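PDB 3UN7: peptidoglycan D,D-transpeptidase PbpA from Mycobacterium tuberculosis, which probably cross-links the peptide side chains of cell-wall peptidoglycan as a penicillin-binding transpeptidase and takes part in regulating cell length. Local coordinates for residues P128-A132 against V429-N433; G331-Y337 against R355-A361; P423-V427 against V453-L458. All coordinates share one frame; numbering follows the deposited sequence.

Interaction 1 (P128-A132 against V429-N433); sequences PCKGA and VLVEN
K130 and E432 meet beside the pairing of strands 131-136 and 425-431, joined by backbone and side chain alike. The amide of E432 donates to K130 O at 2.8 Å, reaching it from a direction tilted 27° out of the carbonyl plane. One step further, A132 and L430 form an antiparallel hydrogen-bonded pair: A132 N to L430 O and L430 N to A132 O, each 2.9 Å. Between these rungs lies the non-hydrogen-bonded pair G131–V431, where the bare CA of G131 comes within 3.2 Å of L430 O in a CA-H...O contact.

The side chain of E432 can be followed outward. Its CB lies 3.5 Å from K130 O, beside the bonded amide. CG, placed anti to the carbonyl carbon (chi1 -64°), passes over G131 CA at 4.0 Å. The carboxylate then crosses the aliphatic part of K130, with OE1 3.5 Å from K130 CD and OE2 about equally far from CG and CD. The K130 chain bends at chi3 and leads NZ away from the acid, to 4.8 Å from OE1, so the attraction is at most long-range. The firmer polar partners belong to OE2, which takes a salt bridge from R183 and a hydrogen bond from Y189.

On the other side of the backbone, C129 SG touches V431 CG1; both residues also pack on I449 of helix 446-458, and the sulfur is tied to C125 by a disulfide. This is a pairing of first and last strands in the central antiparallel sheet of the penicillin-binding transpeptidase fold, with L430 about 11 Å from S193, the probable acyl-ester serine, side chain to side chain.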
loop_
_atom_site.group_PDB
_atom_site.type_symbol
_atom_site.label_atom_id
_atom_site.label_comp_id
_atom_site.label_asym_id
_atom_site.label_seq_id
_atom_site.Cartn_x
_atom_site.Cartn_y
_atom_site.Cartn_z
ATOM N N PRO A 128 -7.612 2.919 17.736
ATOM C CA PRO A 128 -6.623 2.823 16.657
ATOM C C PRO A 128 -6.744 1.539 15.857
ATOM O O PRO A 128 -7.090 0.488 16.412
ATOM C CB PRO A 128 -5.280 2.860 17.393
ATOM C CG PRO A 128 -5.593 2.366 18.783
ATOM C CD PRO A 128 -7.012 2.740 19.076
ATOM N N CYS A 129 -6.464 1.639 14.559
ATOM C CA CYS A 129 -6.484 0.491 13.651
ATOM C C CYS A 129 -5.088 -0.087 13.454
ATOM O O CYS A 129 -4.123 0.651 13.415
ATOM C CB CYS A 129 -7.022 0.907 12.278
ATOM S SG CYS A 129 -8.737 1.470 12.250
ATOM N N LYS A 130 -4.997 -1.406 13.304
ATOM C CA LYS A 130 -3.765 -2.042 12.855
ATOM C C LYS A 130 -3.870 -2.210 11.350
ATOM O O LYS A 130 -4.924 -2.564 10.834
ATOM C CB LYS A 130 -3.582 -3.396 13.524
ATOM C CG LYS A 130 -2.242 -4.079 13.226
ATOM C CD LYS A 130 -2.238 -5.530 13.700
ATOM C CE LYS A 130 -2.154 -5.637 15.208
ATOM N NZ LYS A 130 -2.376 -7.046 15.637
ATOM N N GLY A 131 -2.795 -1.917 10.632
ATOM C CA GLY A 131 -2.821 -2.067 9.166
ATOM C C GLY A 131 -1.945 -1.062 8.470
ATOM O O GLY A 131 -0.884 -0.677 9.003
ATOM N N ALA A 132 -2.373 -0.642 7.277
ATOM C CA ALA A 132 -1.574 0.239 6.440
ATOM C C ALA A 132 -2.419 1.095 5.513
ATOM O O ALA A 132 -3.568 0.752 5.197
ATOM C CB ALA A 132 -0.525 -0.562 5.642
ATOM N N VAL A 429 -6.195 0.886 1.553
ATOM C CA VAL A 429 -6.321 0.854 3.008
ATOM C C VAL A 429 -6.473 -0.596 3.372
ATOM O O VAL A 429 -7.328 -1.309 2.814
ATOM C CB VAL A 429 -7.555 1.629 3.483
ATOM C CG1 VAL A 429 -7.725 1.535 5.006
ATOM C CG2 VAL A 429 -7.486 3.068 3.023
ATOM N N LEU A 430 -5.615 -1.057 4.269
ATOM C CA LEU A 430 -5.838 -2.345 4.904
ATOM C C LEU A 430 -6.037 -2.147 6.403
ATOM O O LEU A 430 -5.157 -1.595 7.081
ATOM C CB LEU A 430 -4.675 -3.310 4.636
ATOM C CG LEU A 430 -4.755 -4.521 5.575
ATOM C CD1 LEU A 430 -5.703 -5.603 5.042
ATOM C CD2 LEU A 430 -3.368 -5.035 5.816
ATOM N N VAL A 431 -7.205 -2.572 6.909
ATOM C CA VAL A 431 -7.465 -2.603 8.337
ATOM C C VAL A 431 -7.481 -4.061 8.769
ATOM O O VAL A 431 -8.418 -4.808 8.443
ATOM C CB VAL A 431 -8.829 -1.958 8.725
ATOM C CG1 VAL A 431 -9.040 -2.071 10.215
ATOM C CG2 VAL A 431 -8.885 -0.488 8.288
ATOM N N GLU A 432 -6.432 -4.467 9.477
ATOM C CA GLU A 432 -6.329 -5.838 9.970
ATOM C C GLU A 432 -7.458 -6.132 10.966
ATOM O O GLU A 432 -7.708 -5.349 11.891
ATOM C CB GLU A 432 -4.961 -6.072 10.614
ATOM C CG GLU A 432 -3.808 -5.959 9.622
ATOM C CD GLU A 432 -2.503 -6.507 10.162
ATOM O OE1 GLU A 432 -2.520 -7.543 10.860
ATOM O OE2 GLU A 432 -1.453 -5.905 9.864
ATOM N N ASN A 433 -8.137 -7.256 10.748
ATOM C CA ASN A 433 -9.275 -7.689 11.567
ATOM C C ASN A 433 -10.412 -6.659 11.608
ATOM O O ASN A 433 -11.193 -6.632 12.548
ATOM C CB ASN A 433 -8.815 -8.072 12.982
ATOM C CG ASN A 433 -7.993 -9.360 13.003
ATOM O OD1 ASN A 433 -7.056 -9.512 12.234
ATOM N ND2 ASN A 433 -8.350 -10.291 13.884
#

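Interaction 2 (G331-Y337 against R355-A361); sequences GITMRPY and RYQQRRA. Unlike the reference sequence in segment 355-361: R355 (reference Gly).
G331-Y337 and R355-A361 pair as a short antiparallel ribbon whose strand axes run 154° apart, with a classic beta bulge where Q358 and R359 both face T333. T333 spans the bulge: its N donates to R359 O and its O accepts from Q358 N, both at 2.8 Å. R335 N to Y356 O continues the ladder, and water 1 bridges R335 O and Y356 N.

I332, M334, Q357 and R360 share one face. I332 CG1 lies over the R360 guanidinium, 3.5 Å above its plane and offset toward the rim, while R360 NH2 is hydrogen-bonded to the carbonyl oxygens of V362 and G330. M334 folds back at chi2 and chi3, bringing SD to 3.7 Å from Q357 CG and CE against R355 CB. Further along, the R335 guanidinium takes Y356 CD2 over the centre of one face, its plane turned 46° from the ring.

Aliphatic and aromatic carbon thus covers one flat face each of R335 and R360, while R360 keeps its NH2 group for backbone oxygens. Backbone bonds carry the pairing, and the long polar side chains add cover over a partly exposed ribbon.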
loop_
_atom_site.group_PDB
_atom_site.type_symbol
_atom_site.label_atom_id
_atom_site.label_comp_id
_atom_site.label_asym_id
_atom_site.label_seq_id
_atom_site.Cartn_x
_atom_site.Cartn_y
_atom_site.Cartn_z
ATOM N N GLY A 331 -4.271 1.760 -17.584
ATOM C CA GLY A 331 -3.685 0.408 -17.758
ATOM C C GLY A 331 -2.164 0.373 -17.695
ATOM O O GLY A 331 -1.550 -0.694 -17.769
ATOM N N ILE A 332 -1.550 1.543 -17.559
ATOM C CA ILE A 332 -0.088 1.660 -17.478
ATOM C C ILE A 332 0.373 1.795 -16.024
ATOM O O ILE A 332 -0.077 2.682 -15.292
ATOM C CB ILE A 332 0.447 2.831 -18.346
ATOM C CG1 ILE A 332 0.202 2.546 -19.832
ATOM C CG2 ILE A 332 1.937 3.064 -18.118
ATOM C CD1 ILE A 332 0.413 3.779 -20.738
ATOM N N THR A 333 1.265 0.894 -15.622
ATOM C CA THR A 333 1.859 0.915 -14.304
ATOM C C THR A 333 3.109 1.793 -14.305
ATOM O O THR A 333 4.068 1.530 -15.035
ATOM C CB THR A 333 2.223 -0.497 -13.817
ATOM O OG1 THR A 333 1.113 -1.379 -14.030
ATOM C CG2 THR A 333 2.547 -0.475 -12.311
ATOM N N MET A 334 3.075 2.847 -13.497
ATOM C CA MET A 334 4.251 3.667 -13.274
ATOM C C MET A 334 5.054 3.065 -12.120
ATOM O O MET A 334 4.483 2.585 -11.137
ATOM C CB MET A 334 3.855 5.111 -12.991
ATOM C CG MET A 334 3.013 5.755 -14.115
ATOM S SD MET A 334 3.858 5.857 -15.700
ATOM C CE MET A 334 5.089 7.107 -15.358
ATOM N N ARG A 335 6.375 3.074 -12.262
ATOM C CA ARG A 335 7.263 2.571 -11.232
ATOM C C ARG A 335 7.120 3.437 -9.980
ATOM O O ARG A 335 7.332 4.659 -10.041
ATOM C CB ARG A 335 8.710 2.571 -11.744
ATOM C CG ARG A 335 9.737 2.111 -10.721
ATOM C CD ARG A 335 11.008 1.689 -11.427
ATOM N NE ARG A 335 10.711 0.543 -12.284
ATOM C CZ ARG A 335 11.516 0.041 -13.220
ATOM N NH1 ARG A 335 12.712 0.583 -13.462
ATOM N NH2 ARG A 335 11.106 -1.009 -13.921
ATOM N N PRO A 336 6.738 2.819 -8.849
ATOM C CA PRO A 336 6.546 3.646 -7.661
ATOM C C PRO A 336 7.884 4.079 -7.084
ATOM O O PRO A 336 8.865 3.319 -7.087
ATOM C CB PRO A 336 5.782 2.736 -6.682
ATOM C CG PRO A 336 5.960 1.369 -7.172
ATOM C CD PRO A 336 6.451 1.390 -8.600
ATOM N N TYR A 337 7.933 5.314 -6.628
ATOM C CA TYR A 337 9.157 5.797 -6.017
ATOM C C TYR A 337 8.844 6.720 -4.866
ATOM O O TYR A 337 7.816 7.402 -4.891
ATOM C CB TYR A 337 10.064 6.476 -7.048
ATOM C CG TYR A 337 9.538 7.753 -7.682
ATOM C CD1 TYR A 337 9.986 9.003 -7.245
ATOM C CD2 TYR A 337 8.658 7.711 -8.774
ATOM C CE1 TYR A 337 9.546 10.177 -7.841
ATOM C CE2 TYR A 337 8.206 8.887 -9.375
ATOM C CZ TYR A 337 8.660 10.116 -8.896
ATOM O OH TYR A 337 8.242 11.294 -9.462
ATOM N N ARG A 355 10.194 9.687 -13.812
ATOM C CA ARG A 355 9.112 8.710 -13.879
ATOM C C ARG A 355 9.364 7.696 -15.001
ATOM O O ARG A 355 9.944 8.033 -16.031
ATOM C CB ARG A 355 7.765 9.410 -14.095
ATOM C CG ARG A 355 7.731 10.895 -13.740
ATOM C CD ARG A 355 7.713 11.142 -12.238
ATOM N NE ARG A 355 7.660 12.552 -11.805
ATOM C CZ ARG A 355 7.032 13.555 -12.422
ATOM N NH1 ARG A 355 7.060 14.771 -11.891
ATOM N NH2 ARG A 355 6.370 13.362 -13.556
ATOM N N TYR A 356 8.923 6.459 -14.789
ATOM C CA TYR A 356 9.177 5.363 -15.715
ATOM C C TYR A 356 7.928 4.493 -15.859
ATOM O O TYR A 356 7.379 4.027 -14.860
ATOM C CB TYR A 356 10.343 4.507 -15.205
ATOM C CG TYR A 356 10.706 3.332 -16.089
ATOM C CD1 TYR A 356 11.333 3.529 -17.319
ATOM C CD2 TYR A 356 10.437 2.028 -15.692
ATOM C CE1 TYR A 356 11.675 2.448 -18.144
ATOM C CE2 TYR A 356 10.773 0.938 -16.504
ATOM C CZ TYR A 356 11.393 1.157 -17.725
ATOM O OH TYR A 356 11.718 0.084 -18.534
ATOM N N GLN A 357 7.493 4.290 -17.104
ATOM C CA GLN A 357 6.417 3.352 -17.428
ATOM C C GLN A 357 6.959 1.933 -17.338
ATOM O O GLN A 357 7.707 1.478 -18.205
ATOM C CB GLN A 357 5.884 3.581 -18.836
ATOM C CG GLN A 357 5.212 4.906 -19.062
ATOM C CD GLN A 357 4.531 4.982 -20.423
ATOM O OE1 GLN A 357 4.212 3.958 -21.040
ATOM N NE2 GLN A 357 4.302 6.195 -20.891
ATOM N N GLN A 358 6.571 1.247 -16.276
ATOM C CA GLN A 358 7.084 -0.075 -15.961
ATOM C C GLN A 358 6.510 -1.145 -16.894
ATOM O O GLN A 358 7.251 -1.982 -17.424
ATOM C CB GLN A 358 6.733 -0.384 -14.507
ATOM C CG GLN A 358 7.414 -1.573 -13.908
ATOM C CD GLN A 358 7.348 -1.537 -12.392
ATOM O OE1 GLN A 358 6.273 -1.673 -11.793
ATOM N NE2 GLN A 358 8.503 -1.358 -11.762
ATOM N N ARG A 359 5.193 -1.096 -17.102
ATOM C CA ARG A 359 4.475 -2.159 -17.802
ATOM C C ARG A 359 3.054 -1.727 -18.155
ATOM O O ARG A 359 2.430 -0.978 -17.405
ATOM C CB ARG A 359 4.431 -3.393 -16.896
ATOM C CG ARG A 359 3.772 -4.618 -17.494
ATOM C CD ARG A 359 3.685 -5.721 -16.450
ATOM N NE ARG A 359 3.976 -7.054 -17.003
ATOM C CZ ARG A 359 3.294 -7.667 -17.978
ATOM N NH1 ARG A 359 2.249 -7.086 -18.581
ATOM N NH2 ARG A 359 3.671 -8.880 -18.360
ATOM N N ARG A 360 2.546 -2.173 -19.301
ATOM C CA ARG A 360 1.115 -2.091 -19.551
ATOM C C ARG A 360 0.458 -3.379 -19.055
ATOM O O ARG A 360 0.754 -4.473 -19.554
ATOM C CB ARG A 360 0.781 -1.856 -21.030
ATOM C CG ARG A 360 -0.725 -1.867 -21.282
ATOM C CD ARG A 360 -1.135 -1.419 -22.684
ATOM N NE ARG A 360 -1.137 0.037 -22.846
ATOM C CZ ARG A 360 -2.035 0.874 -22.316
ATOM N NH1 ARG A 360 -1.925 2.175 -22.557
ATOM N NH2 ARG A 360 -3.038 0.429 -21.555
ATOM N N ALA A 361 -0.430 -3.238 -18.070
ATOM C CA ALA A 361 -1.099 -4.387 -17.474
ATOM C C ALA A 361 -2.305 -4.807 -18.298
ATOM O O ALA A 361 -2.610 -5.992 -18.424
ATOM C CB ALA A 361 -1.533 -4.058 -16.060
HETATM O O HOH W 1 7.704 6.234 -12.072
#

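Interaction 3 (P423-V427 against V453-L458); sequences PKVAV and VIEAAL
V425 and V427 press into helix 453-458 through methyl groups, and no hydrogen bond crosses between strand and helix. The strand and helix axes come within 8.9 Å and run nearly antiparallel, at 161°.

The tight part is formed by two valines on one side of the strand. V427 CG1, set anti to its carbonyl carbon (chi1 -57°), meets V453 CG1 at 3.6 Å and I454 CG1 at 3.9 Å; its other methyl, CG2, touches the I454 tip, CD1. Two residues down, V425 lies against A457, whose single methyl is 3.6 Å from V425 CG2 and also touches CB and CG1. V425 CG1 has I454 CG2 and L458 CD2 as further neighbours, each at 4.1 Å. V427 and V453 both pack on A135 of strand 131-136, and I113 of helix 111-123 covers V453 and A457.

Toward the C-terminal end of the helix the packing thins. L458 swings CD2 back to within 3.9 Å of K424 CB, but the lysine then leads away; its NZ hydrogen-bonds to A422 O and takes no part in gripping the helix. K424 is exposed and L458 partly so.

With methyls of branched side chains at the buried end and lysine carbon at the rim, helix and sheet are held here by burial of apolar carbon, with no polar bond between the two segments, while the lysine's charge stays at the surface.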
loop_
_atom_site.group_PDB
_atom_site.type_symbol
_atom_site.label_atom_id
_atom_site.label_comp_id
_atom_site.label_asym_id
_atom_site.label_seq_id
_atom_site.Cartn_x
_atom_site.Cartn_y
_atom_site.Cartn_z
ATOM N N PRO A 423 -7.712 10.758 -12.781
ATOM C CA PRO A 423 -7.213 10.503 -11.422
ATOM C C PRO A 423 -5.920 11.215 -11.020
ATOM O O PRO A 423 -5.006 11.374 -11.836
ATOM C CB PRO A 423 -7.021 8.984 -11.398
ATOM C CG PRO A 423 -7.901 8.468 -12.517
ATOM C CD PRO A 423 -7.810 9.515 -13.569
ATOM N N LYS A 424 -5.855 11.624 -9.755
ATOM C CA LYS A 424 -4.676 12.307 -9.211
ATOM C C LYS A 424 -4.094 11.559 -8.020
ATOM O O LYS A 424 -2.967 11.815 -7.597
ATOM C CB LYS A 424 -5.028 13.748 -8.824
ATOM C CG LYS A 424 -5.222 14.620 -10.049
ATOM C CD LYS A 424 -6.529 15.384 -9.984
ATOM C CE LYS A 424 -6.866 16.070 -11.331
ATOM N NZ LYS A 424 -8.265 15.746 -11.798
ATOM N N VAL A 425 -4.859 10.604 -7.514
ATOM C CA VAL A 425 -4.451 9.839 -6.361
ATOM C C VAL A 425 -5.091 8.448 -6.436
ATOM O O VAL A 425 -6.216 8.287 -6.925
ATOM C CB VAL A 425 -4.798 10.595 -5.041
ATOM C CG1 VAL A 425 -6.322 10.879 -4.926
ATOM C CG2 VAL A 425 -4.238 9.893 -3.800
ATOM N N ALA A 426 -4.354 7.454 -5.977
ATOM C CA ALA A 426 -4.870 6.105 -5.809
ATOM C C ALA A 426 -4.493 5.683 -4.398
ATOM O O ALA A 426 -3.418 6.042 -3.927
ATOM C CB ALA A 426 -4.244 5.198 -6.816
ATOM N N VAL A 427 -5.357 4.926 -3.731
ATOM C CA VAL A 427 -5.120 4.549 -2.338
ATOM C C VAL A 427 -5.388 3.074 -2.108
ATOM O O VAL A 427 -6.163 2.444 -2.838
ATOM C CB VAL A 427 -5.956 5.395 -1.315
ATOM C CG1 VAL A 427 -5.667 6.884 -1.477
ATOM C CG2 VAL A 427 -7.498 5.121 -1.449
ATOM N N VAL A 453 -8.232 10.118 3.002
ATOM C CA VAL A 453 -6.913 10.198 2.379
ATOM C C VAL A 453 -7.020 10.860 1.007
ATOM O O VAL A 453 -6.223 11.751 0.672
ATOM C CB VAL A 453 -6.232 8.806 2.306
ATOM C CG1 VAL A 453 -4.978 8.859 1.486
ATOM C CG2 VAL A 453 -5.905 8.324 3.704
ATOM N N ILE A 454 -8.017 10.433 0.230
ATOM C CA ILE A 454 -8.326 11.046 -1.060
ATOM C C ILE A 454 -8.670 12.533 -0.907
ATOM O O ILE A 454 -8.179 13.370 -1.669
ATOM C CB ILE A 454 -9.467 10.287 -1.791
ATOM C CG1 ILE A 454 -8.978 8.896 -2.184
ATOM C CG2 ILE A 454 -9.932 11.082 -3.024
ATOM C CD1 ILE A 454 -10.084 7.891 -2.574
ATOM N N GLU A 455 -9.494 12.853 0.088
ATOM C CA GLU A 455 -9.887 14.242 0.340
ATOM C C GLU A 455 -8.645 15.091 0.580
ATOM O O GLU A 455 -8.511 16.165 -0.005
ATOM C CB GLU A 455 -10.841 14.338 1.530
ATOM C CG GLU A 455 -11.394 15.751 1.784
ATOM C CD GLU A 455 -12.583 15.754 2.737
ATOM O OE1 GLU A 455 -13.206 14.674 2.933
ATOM O OE2 GLU A 455 -12.909 16.842 3.280
ATOM N N ALA A 456 -7.737 14.588 1.416
ATOM C CA ALA A 456 -6.493 15.294 1.743
ATOM C C ALA A 456 -5.648 15.509 0.493
ATOM O O ALA A 456 -5.104 16.602 0.274
ATOM C CB ALA A 456 -5.710 14.530 2.795
ATOM N N ALA A 457 -5.556 14.473 -0.335
ATOM C CA ALA A 457 -4.831 14.540 -1.611
ATOM C C ALA A 457 -5.378 15.580 -2.586
ATOM O O ALA A 457 -4.618 16.212 -3.316
ATOM C CB ALA A 457 -4.805 13.156 -2.277
ATOM N N LEU A 458 -6.695 15.751 -2.602
ATOM C CA LEU A 458 -7.357 16.619 -3.594
ATOM C C LEU A 458 -7.625 18.044 -3.120
ATOM O O LEU A 458 -8.047 18.905 -3.901
ATOM C CB LEU A 458 -8.660 15.969 -4.077
ATOM C CG LEU A 458 -8.507 14.601 -4.753
ATOM C CD1 LEU A 458 -9.848 14.062 -5.223
ATOM C CD2 LEU A 458 -7.505 14.664 -5.913
#

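In the fold
Interactions 1 and 3 use opposite ends of strand 425-431: segment 429-433 pairs with strand 131-136, while residues 423-427 meet the C-terminal helix 446-458, the two centres lying 19 Å apart. Both therefore belong to the five-stranded antiparallel sheet of the transpeptidase domain. Interaction 2 is a separate two-stranded ribbon, its centre 27 Å from that of interaction 1 and 18 Å from that of interaction 3, touching neither. Along the chain, it is nested inside the loop closed by interaction 1 and precedes interaction 3, whose segments alternate with those of interaction 1. The last strand and helix thus return to the domain's first strand, bringing the end of the domain back against it.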